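Local coordinates for protein EscN (Escherichia coli O127:H6, PDB 2OBL) that belongs to the ATP synthase alpha/beta family of P-loop proteins and is a component of the type III secretion system, at residues I5-I19 / K143-F155. The protein carries 1 engineered substitution. Sequence-based numbering, arbitrary orientation.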
loop_
_atom_site.group_PDB
_atom_site.type_symbol
_atom_site.label_atom_id
_atom_site.label_comp_id
_atom_site.label_asym_id
_atom_site.label_seq_id
_atom_site.Cartn_x
_atom_site.Cartn_y
_atom_site.Cartn_z
ATOM N N ILE A 5 -14.128 -8.484 -19.062
ATOM C CA ILE A 5 -14.558 -9.241 -17.885
ATOM C C ILE A 5 -15.979 -8.854 -17.525
ATOM O O ILE A 5 -16.481 -7.823 -17.987
ATOM C CB ILE A 5 -13.655 -9.000 -16.645
ATOM C CG1 ILE A 5 -13.692 -7.525 -16.234
ATOM C CG2 ILE A 5 -12.239 -9.494 -16.891
ATOM C CD1 ILE A 5 -13.067 -7.261 -14.868
ATOM N N ARG A 6 -16.628 -9.685 -16.714
ATOM C CA ARG A 6 -17.991 -9.406 -16.279
ATOM C C ARG A 6 -17.959 -8.868 -14.867
ATOM O O ARG A 6 -17.314 -9.438 -13.979
ATOM C CB ARG A 6 -18.879 -10.654 -16.340
ATOM C CG ARG A 6 -19.022 -11.249 -17.734
ATOM C CD ARG A 6 -20.046 -12.364 -17.765
ATOM N NE ARG A 6 -21.411 -11.854 -17.667
ATOM C CZ ARG A 6 -22.005 -11.102 -18.591
ATOM N NH1 ARG A 6 -21.353 -10.756 -19.698
ATOM N NH2 ARG A 6 -23.254 -10.690 -18.407
ATOM N N VAL A 7 -18.660 -7.764 -14.657
ATOM C CA VAL A 7 -18.651 -7.110 -13.362
ATOM C C VAL A 7 -20.057 -6.848 -12.856
ATOM O O VAL A 7 -21.029 -7.000 -13.601
ATOM C CB VAL A 7 -17.844 -5.795 -13.394
ATOM C CG1 VAL A 7 -16.372 -6.087 -13.666
ATOM C CG2 VAL A 7 -18.413 -4.820 -14.437
ATOM N N GLY A 8 -20.154 -6.456 -11.589
ATOM C CA GLY A 8 -21.423 -6.119 -10.953
ATOM C C GLY A 8 -21.250 -6.030 -9.454
ATOM O O GLY A 8 -20.206 -6.404 -8.917
ATOM N N ASP A 9 -22.275 -5.552 -8.757
ATOM C CA ASP A 9 -22.184 -5.463 -7.304
ATOM C C ASP A 9 -21.931 -6.831 -6.660
ATOM O O ASP A 9 -21.334 -6.907 -5.585
ATOM C CB ASP A 9 -23.449 -4.844 -6.708
ATOM C CG ASP A 9 -23.592 -3.368 -7.017
ATOM O OD1 ASP A 9 -22.639 -2.733 -7.525
ATOM O OD2 ASP A 9 -24.682 -2.834 -6.738
ATOM N N ALA A 10 -22.370 -7.906 -7.319
ATOM C CA ALA A 10 -22.289 -9.255 -6.746
ATOM C C ALA A 10 -20.854 -9.747 -6.574
ATOM O O ALA A 10 -20.613 -10.819 -5.997
ATOM C CB ALA A 10 -23.117 -10.263 -7.579
ATOM N N LEU A 11 -19.904 -8.948 -7.058
ATOM C CA LEU A 11 -18.496 -9.261 -6.914
ATOM C C LEU A 11 -18.050 -9.123 -5.460
ATOM O O LEU A 11 -17.073 -9.739 -5.050
ATOM C CB LEU A 11 -17.634 -8.359 -7.812
ATOM C CG LEU A 11 -17.644 -8.587 -9.324
ATOM C CD1 LEU A 11 -16.859 -7.506 -10.036
ATOM C CD2 LEU A 11 -17.076 -9.962 -9.667
ATOM N N LEU A 12 -18.755 -8.309 -4.680
ATOM C CA LEU A 12 -18.356 -8.068 -3.292
ATOM C C LEU A 12 -18.435 -9.336 -2.435
ATOM O O LEU A 12 -19.427 -10.088 -2.497
ATOM C CB LEU A 12 -19.203 -6.971 -2.655
ATOM C CG LEU A 12 -18.979 -5.526 -3.089
ATOM C CD1 LEU A 12 -19.839 -4.609 -2.231
ATOM C CD2 LEU A 12 -17.506 -5.148 -2.974
ATOM N N GLY A 13 -17.388 -9.560 -1.649
ATOM C CA GLY A 13 -17.290 -10.712 -0.764
ATOM C C GLY A 13 -16.792 -11.960 -1.468
ATOM O O GLY A 13 -16.731 -13.030 -0.867
ATOM N N ARG A 14 -16.408 -11.831 -2.731
ATOM C CA ARG A 14 -16.070 -13.008 -3.535
ATOM C C ARG A 14 -14.597 -13.160 -3.894
ATOM O O ARG A 14 -13.882 -12.176 -4.068
ATOM C CB ARG A 14 -16.903 -13.046 -4.811
ATOM C CG ARG A 14 -18.390 -13.181 -4.544
ATOM C CD ARG A 14 -19.097 -13.825 -5.713
ATOM N NE ARG A 14 -20.283 -14.551 -5.262
ATOM C CZ ARG A 14 -20.360 -15.875 -5.176
ATOM N NH1 ARG A 14 -19.327 -16.645 -5.531
ATOM N NH2 ARG A 14 -21.476 -16.431 -4.743
ATOM N N LEU A 15 -14.171 -14.411 -4.030
ATOM C CA LEU A 15 -12.850 -14.731 -4.568
ATOM C C LEU A 15 -12.986 -14.915 -6.066
ATOM O O LEU A 15 -13.797 -15.715 -6.536
ATOM C CB LEU A 15 -12.319 -16.030 -3.965
ATOM C CG LEU A 15 -11.867 -15.975 -2.517
ATOM C CD1 LEU A 15 -11.829 -17.390 -1.948
ATOM C CD2 LEU A 15 -10.512 -15.338 -2.464
ATOM N N ILE A 16 -12.155 -14.191 -6.798
ATOM C CA ILE A 16 -12.265 -14.040 -8.228
ATOM C C ILE A 16 -10.896 -14.363 -8.803
ATOM O O ILE A 16 -9.889 -13.964 -8.212
ATOM C CB ILE A 16 -12.557 -12.536 -8.502
ATOM C CG1 ILE A 16 -13.919 -12.143 -7.919
ATOM C CG2 ILE A 16 -12.431 -12.203 -9.938
ATOM C CD1 ILE A 16 -15.034 -12.906 -8.481
ATOM N N ASP A 17 -10.837 -15.054 -9.943
ATOM C CA ASP A 17 -9.537 -15.364 -10.568
ATOM C C ASP A 17 -8.967 -14.202 -11.369
ATOM O O ASP A 17 -9.523 -13.106 -11.351
ATOM C CB ASP A 17 -9.549 -16.670 -11.389
ATOM C CG ASP A 17 -10.303 -16.562 -12.714
ATOM O OD1 ASP A 17 -10.652 -15.452 -13.151
ATOM O OD2 ASP A 17 -10.546 -17.628 -13.336
ATOM N N GLY A 18 -7.852 -14.446 -12.054
ATOM C CA GLY A 18 -7.114 -13.378 -12.755
ATOM C C GLY A 18 -7.875 -12.711 -13.891
ATOM O O GLY A 18 -7.570 -11.579 -14.274
ATOM N N ILE A 19 -8.838 -13.421 -14.469
ATOM C CA ILE A 19 -9.663 -12.821 -15.511
ATOM C C ILE A 19 -11.101 -12.603 -15.045
ATOM O O ILE A 19 -12.023 -12.487 -15.866
ATOM C CB ILE A 19 -9.619 -13.622 -16.836
ATOM C CG1 ILE A 19 -10.018 -15.082 -16.609
ATOM C CG2 ILE A 19 -8.232 -13.540 -17.453
ATOM C CD1 ILE A 19 -10.198 -15.868 -17.911
ATOM N N LYS A 143 -2.879 -10.592 -16.023
ATOM C CA LYS A 143 -4.213 -10.004 -16.215
ATOM C C LYS A 143 -4.862 -9.600 -14.895
ATOM O O LYS A 143 -5.687 -8.674 -14.850
ATOM C CB LYS A 143 -5.124 -10.950 -17.023
ATOM C CG LYS A 143 -4.812 -10.967 -18.526
ATOM C CD LYS A 143 -5.525 -12.118 -19.243
ATOM C CE LYS A 143 -5.343 -12.021 -20.764
ATOM N NZ LYS A 143 -6.385 -12.833 -21.496
ATOM N N ALA A 144 -4.474 -10.266 -13.808
ATOM C CA ALA A 144 -5.068 -9.969 -12.493
ATOM C C ALA A 144 -4.949 -8.496 -12.126
ATOM O O ALA A 144 -5.847 -7.939 -11.520
ATOM C CB ALA A 144 -4.454 -10.837 -11.389
ATOM N N ALA A 145 -3.829 -7.869 -12.489
ATOM C CA ALA A 145 -3.616 -6.473 -12.180
ATOM C C ALA A 145 -4.654 -5.588 -12.897
ATOM O O ALA A 145 -5.155 -4.611 -12.336
ATOM C CB ALA A 145 -2.216 -6.061 -12.589
ATOM N N PHE A 146 -4.943 -5.926 -14.144
ATOM C CA PHE A 146 -5.905 -5.161 -14.941
ATOM C C PHE A 146 -7.323 -5.458 -14.486
ATOM O O PHE A 146 -8.145 -4.560 -14.378
ATOM C CB PHE A 146 -5.724 -5.473 -16.426
ATOM C CG PHE A 146 -4.412 -5.002 -16.979
ATOM C CD1 PHE A 146 -4.318 -3.758 -17.596
ATOM C CD2 PHE A 146 -3.272 -5.798 -16.887
ATOM C CE1 PHE A 146 -3.102 -3.300 -18.105
ATOM C CE2 PHE A 146 -2.051 -5.350 -17.381
ATOM C CZ PHE A 146 -1.966 -4.101 -17.992
ATOM N N THR A 147 -7.606 -6.723 -14.205
ATOM C CA THR A 147 -8.917 -7.109 -13.682
ATOM C C THR A 147 -9.251 -6.345 -12.401
ATOM O O THR A 147 -10.329 -5.748 -12.272
ATOM C CB THR A 147 -8.950 -8.614 -13.397
ATOM O OG1 THR A 147 -8.935 -9.321 -14.646
ATOM C CG2 THR A 147 -10.182 -8.995 -12.578
ATOM N N ALA A 148 -8.309 -6.337 -11.468
ATOM C CA ALA A 148 -8.477 -5.597 -10.225
ATOM C C ALA A 148 -8.727 -4.112 -10.491
ATOM O O ALA A 148 -9.619 -3.508 -9.909
ATOM C CB ALA A 148 -7.246 -5.786 -9.341
ATOM N N THR A 149 -7.941 -3.538 -11.385
ATOM C CA THR A 149 -8.046 -2.114 -11.678
ATOM C C THR A 149 -9.423 -1.793 -12.274
ATOM O O THR A 149 -10.074 -0.817 -11.894
ATOM C CB THR A 149 -6.884 -1.623 -12.573
ATOM O OG1 THR A 149 -5.630 -1.897 -11.927
ATOM C CG2 THR A 149 -6.985 -0.092 -12.815
ATOM N N THR A 150 -9.865 -2.641 -13.185
ATOM C CA THR A 150 -11.159 -2.475 -13.852
ATOM C C THR A 150 -12.311 -2.575 -12.857
ATOM O O THR A 150 -13.262 -1.806 -12.912
ATOM C CB THR A 150 -11.315 -3.502 -14.981
ATOM O OG1 THR A 150 -10.310 -3.239 -15.976
ATOM C CG2 THR A 150 -12.704 -3.377 -15.639
ATOM N N ILE A 151 -12.219 -3.527 -11.939
ATOM C CA ILE A 151 -13.235 -3.669 -10.907
ATOM C C ILE A 151 -13.270 -2.441 -9.982
ATOM O O ILE A 151 -14.348 -1.962 -9.598
ATOM C CB ILE A 151 -13.045 -4.977 -10.116
ATOM C CG1 ILE A 151 -13.356 -6.189 -11.013
ATOM C CG2 ILE A 151 -13.943 -4.989 -8.883
ATOM C CD1 ILE A 151 -12.876 -7.512 -10.427
ATOM N N ALA A 152 -12.096 -1.929 -9.629
ATOM C CA ALA A 152 -12.007 -0.704 -8.850
ATOM C C ALA A 152 -12.699 0.450 -9.564
ATOM O O ALA A 152 -13.390 1.239 -8.931
ATOM C CB ALA A 152 -10.524 -0.345 -8.541
ATOM N N GLU A 153 -12.511 0.540 -10.879
ATOM C CA GLU A 153 -13.172 1.580 -11.678
ATOM C C GLU A 153 -14.688 1.416 -11.665
ATOM O O GLU A 153 -15.431 2.403 -11.579
ATOM C CB GLU A 153 -12.638 1.577 -13.111
ATOM C CG GLU A 153 -11.196 2.045 -13.229
ATOM C CD GLU A 153 -10.582 1.733 -14.576
ATOM O OE1 GLU A 153 -11.081 0.820 -15.262
ATOM O OE2 GLU A 153 -9.588 2.396 -14.941
ATOM N N TYR A 154 -15.150 0.174 -11.742
ATOM C CA TYR A 154 -16.586 -0.087 -11.693
ATOM C C TYR A 154 -17.181 0.446 -10.391
ATOM O O TYR A 154 -18.198 1.141 -10.409
ATOM C CB TYR A 154 -16.906 -1.576 -11.851
ATOM C CG TYR A 154 -18.338 -1.886 -11.466
ATOM C CD1 TYR A 154 -19.397 -1.578 -12.321
ATOM C CD2 TYR A 154 -18.632 -2.448 -10.234
ATOM C CE1 TYR A 154 -20.701 -1.834 -11.953
ATOM C CE2 TYR A 154 -19.930 -2.711 -9.861
ATOM C CZ TYR A 154 -20.958 -2.403 -10.717
ATOM O OH TYR A 154 -22.246 -2.679 -10.317
ATOM N N PHE A 155 -16.550 0.114 -9.263
ATOM C CA PHE A 155 -17.037 0.588 -7.960
ATOM C C PHE A 155 -16.867 2.101 -7.748
ATOM O O PHE A 155 -17.761 2.761 -7.198
ATOM C CB PHE A 155 -16.471 -0.260 -6.816
ATOM C CG PHE A 155 -17.124 -1.609 -6.712
ATOM C CD1 PHE A 155 -18.444 -1.716 -6.278
ATOM C CD2 PHE A 155 -16.461 -2.758 -7.109
ATOM C CE1 PHE A 155 -19.075 -2.957 -6.196
ATOM C CE2 PHE A 155 -17.088 -4.011 -7.034
ATOM C CZ PHE A 155 -18.396 -4.114 -6.571
#
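Tyr-154 OH donates a hydrogen bond to Asp-9 OD1 over 2.8 Å. The hydroxyl meets the carboxylate from above its plane, 59° out of it. Tyr-154 CG lies anti to the backbone N (chi1 166°), which carries the ring out to Val-7, Gly-8 and Asp-9. Gly-8 N lies over one face of this ring, toward its rim, and has no hydrogen-bond partner. Val-7 CG2 rests 4.0 Å from Tyr-154 CD1 as the two side chains pass in opposite directions. At this same end Leu-12 CG sits 3.8 Å from Phe-155 CZ, and Tyr-154 CD2 lies over the centre of the Phe-155 ring.

A second bond lies toward the other end of segment 143-155, where Thr-147 OG1 donates to Gly-18 O over 2.7 Å. The donor is tilted 35° from the carbonyl plane. Ala-144 CA adds a CA-H...O contact to the same oxygen. Beside it, Ile-19 CG2 lies 3.5 Å from Lys-143 CD, against the extended lysine chain.

Between the two bonds, Ile-151 CG1 is shared by Ile-5 CD1, Val-7 CG1 and Leu-11 CD1. Leu-11 meets Ile-151 tip to tip, whereas Ile-5 crosses it at about a right angle. Ile-5 CD1 also reaches Thr-150 CG2.

Further out, Glu-140 OE2 accepts from Gly-18 N, and Asp-17 forms a salt bridge with Arg-21. Thr-150 OG1 donates to Phe-146 O and is hydrogen-bonded to Arg-206 NH2. Strand 15-16 runs parallel to strand 127-132 in the main sheet. Helix 138-156 links strands 127-132 and 161-167, which both pair parallel with strand 99-105, as in a P-loop domain. The helix lies between the antiparallel 4-7/34-37 strand pair and this sheet, where Ala-144 and Ala-148 touch strand 99-105 and Ala-144 also strand 127-132.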